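Local coordinates for protein aromatic-L-amino-acid decarboxylase (PDB 6EEW) that decarboxylates L-tryptophan to tryptamine and 5-hydroxy-L-tryptophan to serotonin as a pyridoxal 5'-phosphate-dependent homodimer, at residues Y456-I461 and M467-V472; N96-F101 and R483-L488; K402-W407 and V425-K430. One frame throughout, in Å; residues are numbered along the deposited sequence.

Interaction 1 of 3, residues Y456-I461 and M467-V472; sequences YMTHTI and MLRLAV
CG of Met457 stands anti to its own carbonyl carbon (chi1 -59°) and the chain folds at chi3 (47°), which lays the methylthio end against strand 465-471. There SD comes to 3.9 Å from CD1 of Leu470, the two side chains running obliquely past each other, while the Met457 CE methyl lies 4.0 Å from CB of Leu468. Arg469 is likewise bent at chi3 (73°) and runs alongside Thr458, both pointing the same way. Its aliphatic part packs on Thr460, with Arg469 CD 3.8 Å from Thr460 CG2. Beyond that, the guanidinium turns to partners outside the hairpin: NE bonds to the Ser263 carbonyl, and NH2 to the carbonyls of Phe100 and Thr262. Thr458 OG1, 3.2 Å from Arg469 NH1, is hydrogen-bonded to Phe100 N. The buried arginine thus ties the hairpin to the backbone of loops at the active site, its side chain about 6 Å from a bound tryptophan.

The backbones form a beta hairpin. Thr460 and Met467 are a hydrogen-bonded antiparallel pair, Thr460 N to Met467 O and Met467 N to Thr460 O both at 2.9 Å; His459 and Leu468 are the next, non-hydrogen-bonded pair. Arg469 N then reaches Thr458 O at 3.1 Å. Helix 438-451 covers the Met457, His459 and Leu468 side through Leu446 and Asn442. In this antiparallel sheet strand 459-462 is outermost within the chain, and strand 465-471 sits between it and strand 424-429.

Interaction 2 of 3, residues N96-F101 and R483-L488; sequences NFYAFF and RRVWDL. With TRP (tryptophan), chain E.
The tryptophan-lining loop between helices 74-85 and 107-119 backs onto helix 479-496 here, with Tyr98 meeting Val485. The two side chains approach from opposite directions. Val485 turns CG2 anti to its carbonyl carbon, and this one methyl lies oblique to the tyrosine ring, on the side carrying CD2 and CE2. CD2 of Tyr98 is 4.2 Å from Val485 CG2; the modelled approach at CE2 is shorter than carbons allow, so its exact value is doubtful. Asn96 borders the same spot more loosely, OD1 lying 4.4 Å from Val485 CG2. Asn96 ND2 stays 4.3 Å from NH2 of Arg484, whose guanidinium instead makes a salt bridge with Glu46.

From Tyr98 the loop runs toward the ligand. Asn96 and Tyr98 are bonded through their backbones to Tyr456, and Tyr98 also to Ala471, which fastens the loop to segments 456-461 and 467-472 as well. Phe100 takes a positive phi (45°), uncommon outside glycine, and turns its side chain to the substrate: CG is 3.7 Å from CB of the bound tryptophan. Phe101 adds its carbonyl O, 3.6 Å from the ligand's CE3, and its ring, with CD2 3.8 Å from the ligand's N. That ring stacks with Tyr290, and the Phe100 ring makes an edge-to-face pair with Phe124 of the second subunit. A pocket whose wall one subunit builds and the other completes is characteristic of fold-type I pyridoxal phosphate enzymes, including the group II decarboxylases, whose active sites lie at the dimer interface.

Interaction 3 of 3, residues K402-W407 and V425-K430; sequences KMFEEW and VCFRLK
Phe404 leaves helix 375-409 with CB directed at strand 424-429 and with CG opposite the backbone N (chi1 178°), a torsion that carries the ring out to Val425 and Phe427. CG itself packs on Leu470. Along one edge, CD2 of Phe404 lies 3.8 Å from CG1 of Val425, a methyl close to the ring plane. CE2 comes next: it is 4.0 Å from that same CG1 of Val425, and also sits over one face of Phe427, near the rim, 4.0 Å from Phe427 CE1. At the tip, Phe404 CZ is 4.1 Å from CZ of Phe427. On the other edge, CE1 packs on Trp486. The two phenylalanines make an edge-to-face pair, centroids 5.5 Å apart and planes at 66°, with the edge of Phe404 toward the face of Phe427.

Glu405 contributes its CB, 4.3 Å from Val425 CG1, while its carboxylate forms salt bridges with Arg409 and Arg420. No hydrogen bond joins helix and strand here. Their grip is therefore one of apolar contact and aromatic geometry, with the edge hydrogens of Phe404 set against the pi cloud of Phe427 and the charged groups kept out of it.

Interactions 1 and 3 share one antiparallel sheet: strands 465-471 and 424-429 are neighbours, joined by Leu470 N to Val425 O at 2.8 Å and Leu468 N to Phe427 O. All three contacts are largely buried, but they differ in chemistry. Interaction 1 combines main-chain bonding with a buried arginine facing the active site; interaction 3, farther from the substrate, is an apolar helix-on-sheet contact; interaction 2 is the smallest, with Arg484 at the surface, as His459 is in interaction 1. Backbone bonding and the arginine couple interaction 1 to the loop of interaction 2. Helix 479-496 links interactions 2 and 3, since Trp486 packs on Trp407 of helix 375-409.

Interaction 1 of 3, residues Y456-I461 and M467-V472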
loop_
_atom_site.group_PDB
_atom_site.type_symbol
_atom_site.label_atom_id
_atom_site.label_comp_id
_atom_site.label_asym_id
_atom_site.label_seq_id
_atom_site.Cartn_x
_atom_site.Cartn_y
_atom_site.Cartn_z
ATOM N N TYR A 456 -23.051 16.086 0.100
ATOM C CA TYR A 456 -22.451 15.472 -1.077
ATOM C C TYR A 456 -23.038 14.082 -1.245
ATOM O O TYR A 456 -22.883 13.231 -0.360
ATOM C CB TYR A 456 -20.927 15.394 -0.956
ATOM C CG TYR A 456 -20.238 14.857 -2.194
ATOM C CD1 TYR A 456 -20.797 15.026 -3.459
ATOM C CD2 TYR A 456 -19.027 14.182 -2.101
ATOM C CE1 TYR A 456 -20.163 14.534 -4.604
ATOM C CE2 TYR A 456 -18.388 13.685 -3.237
ATOM C CZ TYR A 456 -18.961 13.864 -4.485
ATOM O OH TYR A 456 -18.332 13.379 -5.614
ATOM N N MET A 457 -23.658 13.843 -2.396
ATOM C CA MET A 457 -24.160 12.530 -2.771
ATOM C C MET A 457 -23.732 12.263 -4.198
ATOM O O MET A 457 -23.675 13.187 -5.019
ATOM C CB MET A 457 -25.691 12.421 -2.672
ATOM C CG MET A 457 -26.260 12.699 -1.301
ATOM S SD MET A 457 -28.040 13.024 -1.321
ATOM C CE MET A 457 -28.662 11.705 -2.355
ATOM N N THR A 458 -23.404 11.008 -4.480
ATOM C CA THR A 458 -23.204 10.562 -5.847
ATOM C C THR A 458 -24.433 9.811 -6.349
ATOM O O THR A 458 -25.383 9.528 -5.611
ATOM C CB THR A 458 -21.952 9.691 -5.981
ATOM O OG1 THR A 458 -21.982 8.635 -5.015
ATOM C CG2 THR A 458 -20.694 10.531 -5.806
ATOM N N HIS A 459 -24.403 9.520 -7.637
ATOM C CA HIS A 459 -25.462 8.858 -8.369
ATOM C C HIS A 459 -24.953 7.501 -8.821
ATOM O O HIS A 459 -23.800 7.133 -8.579
ATOM C CB HIS A 459 -25.888 9.707 -9.571
ATOM C CG HIS A 459 -24.920 9.654 -10.713
ATOM N ND1 HIS A 459 -25.052 8.770 -11.763
ATOM C CD2 HIS A 459 -23.789 10.355 -10.958
ATOM C CE1 HIS A 459 -24.056 8.940 -12.611
ATOM N NE2 HIS A 459 -23.273 9.894 -12.144
ATOM N N THR A 460 -25.839 6.736 -9.443
ATOM C CA THR A 460 -25.409 5.558 -10.173
ATOM C C THR A 460 -26.421 5.259 -11.263
ATOM O O THR A 460 -27.555 5.747 -11.243
ATOM C CB THR A 460 -25.224 4.347 -9.262
ATOM O OG1 THR A 460 -24.621 3.279 -10.012
ATOM C CG2 THR A 460 -26.568 3.899 -8.690
ATOM N N ILE A 461 -25.962 4.509 -12.257
ATOM C CA ILE A 461 -26.806 3.948 -13.302
ATOM C C ILE A 461 -26.724 2.442 -13.164
ATOM O O ILE A 461 -25.633 1.865 -13.271
ATOM C CB ILE A 461 -26.376 4.383 -14.711
ATOM C CG1 ILE A 461 -26.399 5.906 -14.842
ATOM C CG2 ILE A 461 -27.292 3.735 -15.752
ATOM C CD1 ILE A 461 -27.791 6.464 -14.863
ATOM N N MET A 467 -30.216 6.685 -10.603
ATOM C CA MET A 467 -30.684 6.801 -9.233
ATOM C C MET A 467 -29.671 7.567 -8.392
ATOM O O MET A 467 -28.474 7.603 -8.704
ATOM C CB MET A 467 -30.936 5.410 -8.645
ATOM C CG MET A 467 -29.684 4.599 -8.393
ATOM S SD MET A 467 -30.052 2.835 -8.375
ATOM C CE MET A 467 -30.420 2.568 -10.110
ATOM N N LEU A 468 -30.178 8.232 -7.359
ATOM C CA LEU A 468 -29.368 8.856 -6.325
ATOM C C LEU A 468 -29.053 7.829 -5.246
ATOM O O LEU A 468 -29.815 6.883 -5.029
ATOM C CB LEU A 468 -30.109 10.046 -5.714
ATOM C CG LEU A 468 -30.313 11.314 -6.553
ATOM C CD1 LEU A 468 -31.116 11.069 -7.820
ATOM C CD2 LEU A 468 -30.998 12.364 -5.695
ATOM N N ARG A 469 -27.927 8.022 -4.564
ATOM C CA ARG A 469 -27.512 7.156 -3.470
ATOM C C ARG A 469 -27.317 7.978 -2.209
ATOM O O ARG A 469 -26.792 9.096 -2.254
ATOM C CB ARG A 469 -26.218 6.396 -3.782
ATOM C CG ARG A 469 -26.254 5.452 -4.985
ATOM C CD ARG A 469 -24.841 5.196 -5.547
ATOM N NE ARG A 469 -24.010 4.333 -4.700
ATOM C CZ ARG A 469 -23.230 4.774 -3.708
ATOM N NH1 ARG A 469 -23.173 6.066 -3.423
ATOM N NH2 ARG A 469 -22.506 3.926 -2.993
ATOM N N LEU A 470 -27.723 7.409 -1.079
ATOM C CA LEU A 470 -27.411 7.955 0.235
ATOM C C LEU A 470 -26.607 6.898 0.982
ATOM O O LEU A 470 -27.156 5.877 1.412
ATOM C CB LEU A 470 -28.673 8.336 0.999
ATOM C CG LEU A 470 -28.358 9.212 2.209
ATOM C CD1 LEU A 470 -28.043 10.656 1.757
ATOM C CD2 LEU A 470 -29.491 9.154 3.252
ATOM N N ALA A 471 -25.308 7.139 1.111
ATOM C CA ALA A 471 -24.389 6.205 1.756
ATOM C C ALA A 471 -24.155 6.720 3.171
ATOM O O ALA A 471 -23.286 7.560 3.420
ATOM C CB ALA A 471 -23.096 6.078 0.957
ATOM N N VAL A 472 -24.967 6.234 4.097
ATOM C CA VAL A 472 -24.888 6.673 5.482
ATOM C C VAL A 472 -23.748 5.943 6.176
ATOM O O VAL A 472 -23.475 4.773 5.890
ATOM C CB VAL A 472 -26.228 6.442 6.197
ATOM C CG1 VAL A 472 -26.129 6.893 7.632
ATOM C CG2 VAL A 472 -27.339 7.187 5.473
#

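Interaction 2 of 3, residues N96-F101 and R483-L488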
loop_
_atom_site.group_PDB
_atom_site.type_symbol
_atom_site.label_atom_id
_atom_site.label_comp_id
_atom_site.label_asym_id
_atom_site.label_seq_id
_atom_site.Cartn_x
_atom_site.Cartn_y
_atom_site.Cartn_z
ATOM N N ASN A 96 -21.933 15.505 6.579
ATOM C CA ASN A 96 -22.847 15.637 5.456
ATOM C C ASN A 96 -22.285 15.032 4.179
ATOM O O ASN A 96 -22.794 15.303 3.089
ATOM C CB ASN A 96 -23.211 17.105 5.257
ATOM C CG ASN A 96 -23.971 17.675 6.446
ATOM O OD1 ASN A 96 -24.888 17.039 6.979
ATOM N ND2 ASN A 96 -23.581 18.869 6.880
ATOM N N PHE A 97 -21.256 14.204 4.300
ATOM C CA PHE A 97 -20.713 13.454 3.175
ATOM C C PHE A 97 -21.417 12.108 3.089
ATOM O O PHE A 97 -21.260 11.273 3.982
ATOM C CB PHE A 97 -19.204 13.264 3.341
ATOM C CG PHE A 97 -18.570 12.428 2.263
ATOM C CD1 PHE A 97 -18.618 11.041 2.325
ATOM C CD2 PHE A 97 -17.918 13.013 1.205
ATOM C CE1 PHE A 97 -18.031 10.268 1.342
ATOM C CE2 PHE A 97 -17.341 12.240 0.226
ATOM C CZ PHE A 97 -17.402 10.870 0.294
ATOM N N TYR A 98 -22.145 11.880 1.987
ATOM C CA TYR A 98 -22.891 10.639 1.781
ATOM C C TYR A 98 -22.545 9.983 0.451
ATOM O O TYR A 98 -23.331 9.179 -0.062
ATOM C CB TYR A 98 -24.407 10.876 1.836
ATOM C CG TYR A 98 -24.869 11.622 3.060
ATOM C CD1 TYR A 98 -25.048 10.971 4.269
ATOM C CD2 TYR A 98 -25.134 12.978 3.004
ATOM C CE1 TYR A 98 -25.458 11.660 5.395
ATOM C CE2 TYR A 98 -25.549 13.670 4.122
ATOM C CZ TYR A 98 -25.711 13.008 5.311
ATOM O OH TYR A 98 -26.125 13.698 6.424
ATOM N N ALA A 99 -21.394 10.320 -0.122
ATOM C CA ALA A 99 -20.996 9.835 -1.433
ATOM C C ALA A 99 -20.317 8.471 -1.339
ATOM O O ALA A 99 -19.885 8.027 -0.273
ATOM C CB ALA A 99 -20.058 10.842 -2.091
ATOM N N PHE A 100 -20.257 7.790 -2.479
ATOM C CA PHE A 100 -19.559 6.517 -2.589
ATOM C C PHE A 100 -19.876 5.600 -1.418
ATOM O O PHE A 100 -21.023 5.169 -1.244
ATOM C CB PHE A 100 -18.056 6.770 -2.704
ATOM C CG PHE A 100 -17.701 7.816 -3.732
ATOM C CD1 PHE A 100 -17.718 7.514 -5.088
ATOM C CD2 PHE A 100 -17.363 9.104 -3.343
ATOM C CE1 PHE A 100 -17.396 8.489 -6.055
ATOM C CE2 PHE A 100 -17.042 10.079 -4.295
ATOM C CZ PHE A 100 -17.057 9.766 -5.650
ATOM N N PHE A 101 -18.852 5.253 -0.646
ATOM C CA PHE A 101 -18.963 4.602 0.643
ATOM C C PHE A 101 -18.172 5.430 1.638
ATOM O O PHE A 101 -17.053 5.844 1.336
ATOM C CB PHE A 101 -18.400 3.174 0.645
ATOM C CG PHE A 101 -19.299 2.150 0.020
ATOM C CD1 PHE A 101 -20.667 2.199 0.214
ATOM C CD2 PHE A 101 -18.768 1.118 -0.741
ATOM C CE1 PHE A 101 -21.489 1.256 -0.350
ATOM C CE2 PHE A 101 -19.586 0.175 -1.310
ATOM C CZ PHE A 101 -20.954 0.243 -1.112
ATOM N N ARG A 483 -31.913 13.804 9.063
ATOM C CA ARG A 483 -33.171 14.546 9.022
ATOM C C ARG A 483 -33.039 15.804 8.172
ATOM O O ARG A 483 -33.904 16.101 7.339
ATOM C CB ARG A 483 -33.627 14.900 10.438
ATOM C CG ARG A 483 -34.014 13.702 11.279
ATOM C CD ARG A 483 -34.305 14.090 12.712
ATOM N NE ARG A 483 -34.674 12.927 13.514
ATOM C CZ ARG A 483 -35.829 12.279 13.392
ATOM N NH1 ARG A 483 -36.721 12.675 12.494
ATOM N NH2 ARG A 483 -36.091 11.237 14.168
ATOM N N ARG A 484 -31.955 16.559 8.367
ATOM C CA ARG A 484 -31.791 17.804 7.626
ATOM C C ARG A 484 -31.495 17.553 6.152
ATOM O O ARG A 484 -31.942 18.324 5.295
ATOM C CB ARG A 484 -30.691 18.663 8.242
ATOM C CG ARG A 484 -30.954 19.090 9.677
ATOM C CD ARG A 484 -30.010 20.223 10.051
ATOM N NE ARG A 484 -28.609 19.875 9.834
ATOM C CZ ARG A 484 -27.593 20.708 10.033
ATOM N NH1 ARG A 484 -27.822 21.944 10.459
ATOM N NH2 ARG A 484 -26.347 20.309 9.804
ATOM N N VAL A 485 -30.764 16.486 5.830
ATOM C CA VAL A 485 -30.564 16.150 4.424
ATOM C C VAL A 485 -31.899 15.857 3.760
ATOM O O VAL A 485 -32.173 16.310 2.645
ATOM C CB VAL A 485 -29.607 14.957 4.272
ATOM C CG1 VAL A 485 -29.661 14.451 2.840
ATOM C CG2 VAL A 485 -28.190 15.367 4.613
ATOM N N TRP A 486 -32.742 15.070 4.424
ATOM C CA TRP A 486 -34.050 14.765 3.852
ATOM C C TRP A 486 -34.895 16.028 3.699
ATOM O O TRP A 486 -35.563 16.222 2.671
ATOM C CB TRP A 486 -34.759 13.721 4.709
ATOM C CG TRP A 486 -36.139 13.440 4.262
ATOM C CD1 TRP A 486 -37.281 13.522 5.006
ATOM C CD2 TRP A 486 -36.546 13.076 2.940
ATOM N NE1 TRP A 486 -38.369 13.194 4.239
ATOM C CE2 TRP A 486 -37.948 12.921 2.963
ATOM C CE3 TRP A 486 -35.859 12.850 1.742
ATOM C CZ2 TRP A 486 -38.677 12.552 1.837
ATOM C CZ3 TRP A 486 -36.583 12.482 0.624
ATOM C CH2 TRP A 486 -37.981 12.342 0.678
ATOM N N ASP A 487 -34.867 16.907 4.701
ATOM C CA ASP A 487 -35.571 18.181 4.573
ATOM C C ASP A 487 -35.073 18.957 3.359
ATOM O O ASP A 487 -35.869 19.490 2.574
ATOM C CB ASP A 487 -35.390 19.011 5.845
ATOM C CG ASP A 487 -36.153 18.446 7.024
ATOM O OD1 ASP A 487 -37.189 17.792 6.802
ATOM O OD2 ASP A 487 -35.699 18.638 8.175
ATOM N N LEU A 488 -33.750 19.020 3.179
ATOM C CA LEU A 488 -33.180 19.748 2.052
ATOM C C LEU A 488 -33.600 19.125 0.730
ATOM O O LEU A 488 -33.912 19.834 -0.234
ATOM C CB LEU A 488 -31.656 19.766 2.161
ATOM C CG LEU A 488 -30.888 20.464 1.031
ATOM C CD1 LEU A 488 -31.186 21.951 1.002
ATOM C CD2 LEU A 488 -29.383 20.185 1.082
HETATM N N TRP E . -16.952 2.228 -3.848
HETATM C CA TRP E . -16.982 3.614 -4.290
HETATM C C TRP E . -16.602 3.749 -5.763
HETATM O O TRP E . -15.502 4.194 -6.095
HETATM C CB TRP E . -16.058 4.462 -3.412
HETATM C CG TRP E . -14.707 3.852 -3.104
HETATM C CD1 TRP E . -13.897 3.162 -3.958
HETATM C CD2 TRP E . -14.020 3.882 -1.837
HETATM N NE1 TRP E . -12.752 2.759 -3.303
HETATM C CE2 TRP E . -12.804 3.191 -2.004
HETATM C CE3 TRP E . -14.319 4.426 -0.583
HETATM C CZ2 TRP E . -11.890 3.031 -0.968
HETATM C CZ3 TRP E . -13.411 4.266 0.445
HETATM C CH2 TRP E . -12.212 3.576 0.247
HETATM O OXT TRP E . -17.395 3.427 -6.657
#

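Interaction 3 of 3, residues K402-W407 and V425-K430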
loop_
_atom_site.group_PDB
_atom_site.type_symbol
_atom_site.label_atom_id
_atom_site.label_comp_id
_atom_site.label_asym_id
_atom_site.label_seq_id
_atom_site.Cartn_x
_atom_site.Cartn_y
_atom_site.Cartn_z
ATOM N N LYS A 402 -32.310 2.872 7.383
ATOM C CA LYS A 402 -33.684 2.372 7.360
ATOM C C LYS A 402 -34.670 3.503 7.601
ATOM O O LYS A 402 -35.710 3.600 6.933
ATOM C CB LYS A 402 -33.843 1.273 8.409
ATOM C CG LYS A 402 -35.092 0.414 8.296
ATOM C CD LYS A 402 -35.039 -0.708 9.330
ATOM C CE LYS A 402 -36.235 -1.652 9.230
ATOM N NZ LYS A 402 -37.508 -0.969 9.556
ATOM N N MET A 403 -34.364 4.361 8.573
ATOM C CA MET A 403 -35.175 5.544 8.834
ATOM C C MET A 403 -35.282 6.427 7.591
ATOM O O MET A 403 -36.373 6.900 7.241
ATOM C CB MET A 403 -34.560 6.299 10.013
ATOM C CG MET A 403 -35.313 7.496 10.534
ATOM S SD MET A 403 -34.452 8.163 11.982
ATOM C CE MET A 403 -32.910 8.719 11.252
ATOM N N PHE A 404 -34.146 6.679 6.917
ATOM C CA PHE A 404 -34.192 7.510 5.711
ATOM C C PHE A 404 -35.031 6.864 4.614
ATOM O O PHE A 404 -35.781 7.550 3.904
ATOM C CB PHE A 404 -32.789 7.796 5.177
ATOM C CG PHE A 404 -32.804 8.602 3.910
ATOM C CD1 PHE A 404 -32.822 9.986 3.959
ATOM C CD2 PHE A 404 -32.859 7.974 2.667
ATOM C CE1 PHE A 404 -32.869 10.732 2.802
ATOM C CE2 PHE A 404 -32.907 8.715 1.503
ATOM C CZ PHE A 404 -32.907 10.098 1.568
ATOM N N GLU A 405 -34.904 5.545 4.449
ATOM C CA GLU A 405 -35.725 4.844 3.468
ATOM C C GLU A 405 -37.204 5.011 3.784
ATOM O O GLU A 405 -38.018 5.272 2.890
ATOM C CB GLU A 405 -35.370 3.358 3.453
ATOM C CG GLU A 405 -36.308 2.528 2.597
ATOM C CD GLU A 405 -36.131 1.042 2.819
ATOM O OE1 GLU A 405 -35.414 0.660 3.771
ATOM O OE2 GLU A 405 -36.711 0.257 2.041
ATOM N N GLU A 406 -37.562 4.880 5.063
ATOM C CA GLU A 406 -38.957 5.031 5.467
ATOM C C GLU A 406 -39.468 6.424 5.132
ATOM O O GLU A 406 -40.570 6.578 4.594
ATOM C CB GLU A 406 -39.075 4.751 6.961
ATOM C CG GLU A 406 -38.626 3.353 7.335
ATOM C CD GLU A 406 -38.582 3.138 8.835
ATOM O OE1 GLU A 406 -39.159 3.961 9.575
ATOM O OE2 GLU A 406 -37.967 2.143 9.275
ATOM N N TRP A 407 -38.656 7.451 5.401
ATOM C CA TRP A 407 -39.021 8.806 4.993
ATOM C C TRP A 407 -39.283 8.874 3.490
ATOM O O TRP A 407 -40.303 9.415 3.047
ATOM C CB TRP A 407 -37.913 9.794 5.374
ATOM C CG TRP A 407 -37.703 9.943 6.837
ATOM C CD1 TRP A 407 -38.603 9.690 7.826
ATOM C CD2 TRP A 407 -36.501 10.365 7.484
ATOM N NE1 TRP A 407 -38.039 9.939 9.053
ATOM C CE2 TRP A 407 -36.746 10.347 8.870
ATOM C CE3 TRP A 407 -35.236 10.754 7.026
ATOM C CZ2 TRP A 407 -35.780 10.709 9.806
ATOM C CZ3 TRP A 407 -34.275 11.111 7.954
ATOM C CH2 TRP A 407 -34.550 11.085 9.330
ATOM N N VAL A 425 -28.870 3.723 0.570
ATOM C CA VAL A 425 -30.248 3.844 0.091
ATOM C C VAL A 425 -30.217 4.374 -1.339
ATOM O O VAL A 425 -29.717 5.477 -1.587
ATOM C CB VAL A 425 -31.078 4.771 0.999
ATOM C CG1 VAL A 425 -32.537 4.851 0.540
ATOM C CG2 VAL A 425 -30.978 4.340 2.433
ATOM N N CYS A 426 -30.766 3.605 -2.274
ATOM C CA CYS A 426 -30.854 4.002 -3.673
ATOM C C CYS A 426 -32.279 4.443 -3.981
ATOM O O CYS A 426 -33.221 3.666 -3.799
ATOM C CB CYS A 426 -30.435 2.853 -4.588
ATOM S SG CYS A 426 -28.724 2.287 -4.339
ATOM N N PHE A 427 -32.440 5.683 -4.441
ATOM C CA PHE A 427 -33.780 6.237 -4.620
ATOM C C PHE A 427 -33.812 7.156 -5.836
ATOM O O PHE A 427 -32.780 7.477 -6.433
ATOM C CB PHE A 427 -34.246 6.981 -3.369
ATOM C CG PHE A 427 -33.430 8.200 -3.038
ATOM C CD1 PHE A 427 -32.150 8.077 -2.526
ATOM C CD2 PHE A 427 -33.948 9.471 -3.244
ATOM C CE1 PHE A 427 -31.402 9.199 -2.220
ATOM C CE2 PHE A 427 -33.207 10.598 -2.941
ATOM C CZ PHE A 427 -31.931 10.464 -2.431
ATOM N N ARG A 428 -35.019 7.571 -6.214
ATOM C CA ARG A 428 -35.150 8.478 -7.352
ATOM C C ARG A 428 -36.522 9.139 -7.312
ATOM O O ARG A 428 -37.415 8.717 -6.580
ATOM C CB ARG A 428 -34.940 7.717 -8.670
ATOM C CG ARG A 428 -36.173 6.938 -9.123
ATOM C CD ARG A 428 -35.860 5.874 -10.179
ATOM N NE ARG A 428 -36.020 6.296 -11.567
ATOM C CZ ARG A 428 -36.867 5.726 -12.420
ATOM N NH1 ARG A 428 -37.644 4.727 -12.021
ATOM N NH2 ARG A 428 -36.947 6.158 -13.671
ATOM N N LEU A 429 -36.670 10.200 -8.095
ATOM C CA LEU A 429 -37.983 10.772 -8.352
ATOM C C LEU A 429 -38.698 9.935 -9.403
ATOM O O LEU A 429 -38.110 9.597 -10.436
ATOM C CB LEU A 429 -37.857 12.220 -8.821
ATOM C CG LEU A 429 -37.690 13.286 -7.740
ATOM C CD1 LEU A 429 -37.230 14.598 -8.361
ATOM C CD2 LEU A 429 -39.001 13.488 -6.979
ATOM N N LYS A 430 -39.958 9.590 -9.143
ATOM C CA LYS A 430 -40.695 8.801 -10.114
ATOM C C LYS A 430 -40.796 9.557 -11.439
ATOM O O LYS A 430 -40.840 10.790 -11.464
ATOM C CB LYS A 430 -42.096 8.468 -9.608
ATOM C CG LYS A 430 -42.154 7.421 -8.513
ATOM C CD LYS A 430 -43.609 7.122 -8.167
ATOM C CE LYS A 430 -43.736 5.981 -7.178
ATOM N NZ LYS A 430 -45.146 5.804 -6.751
#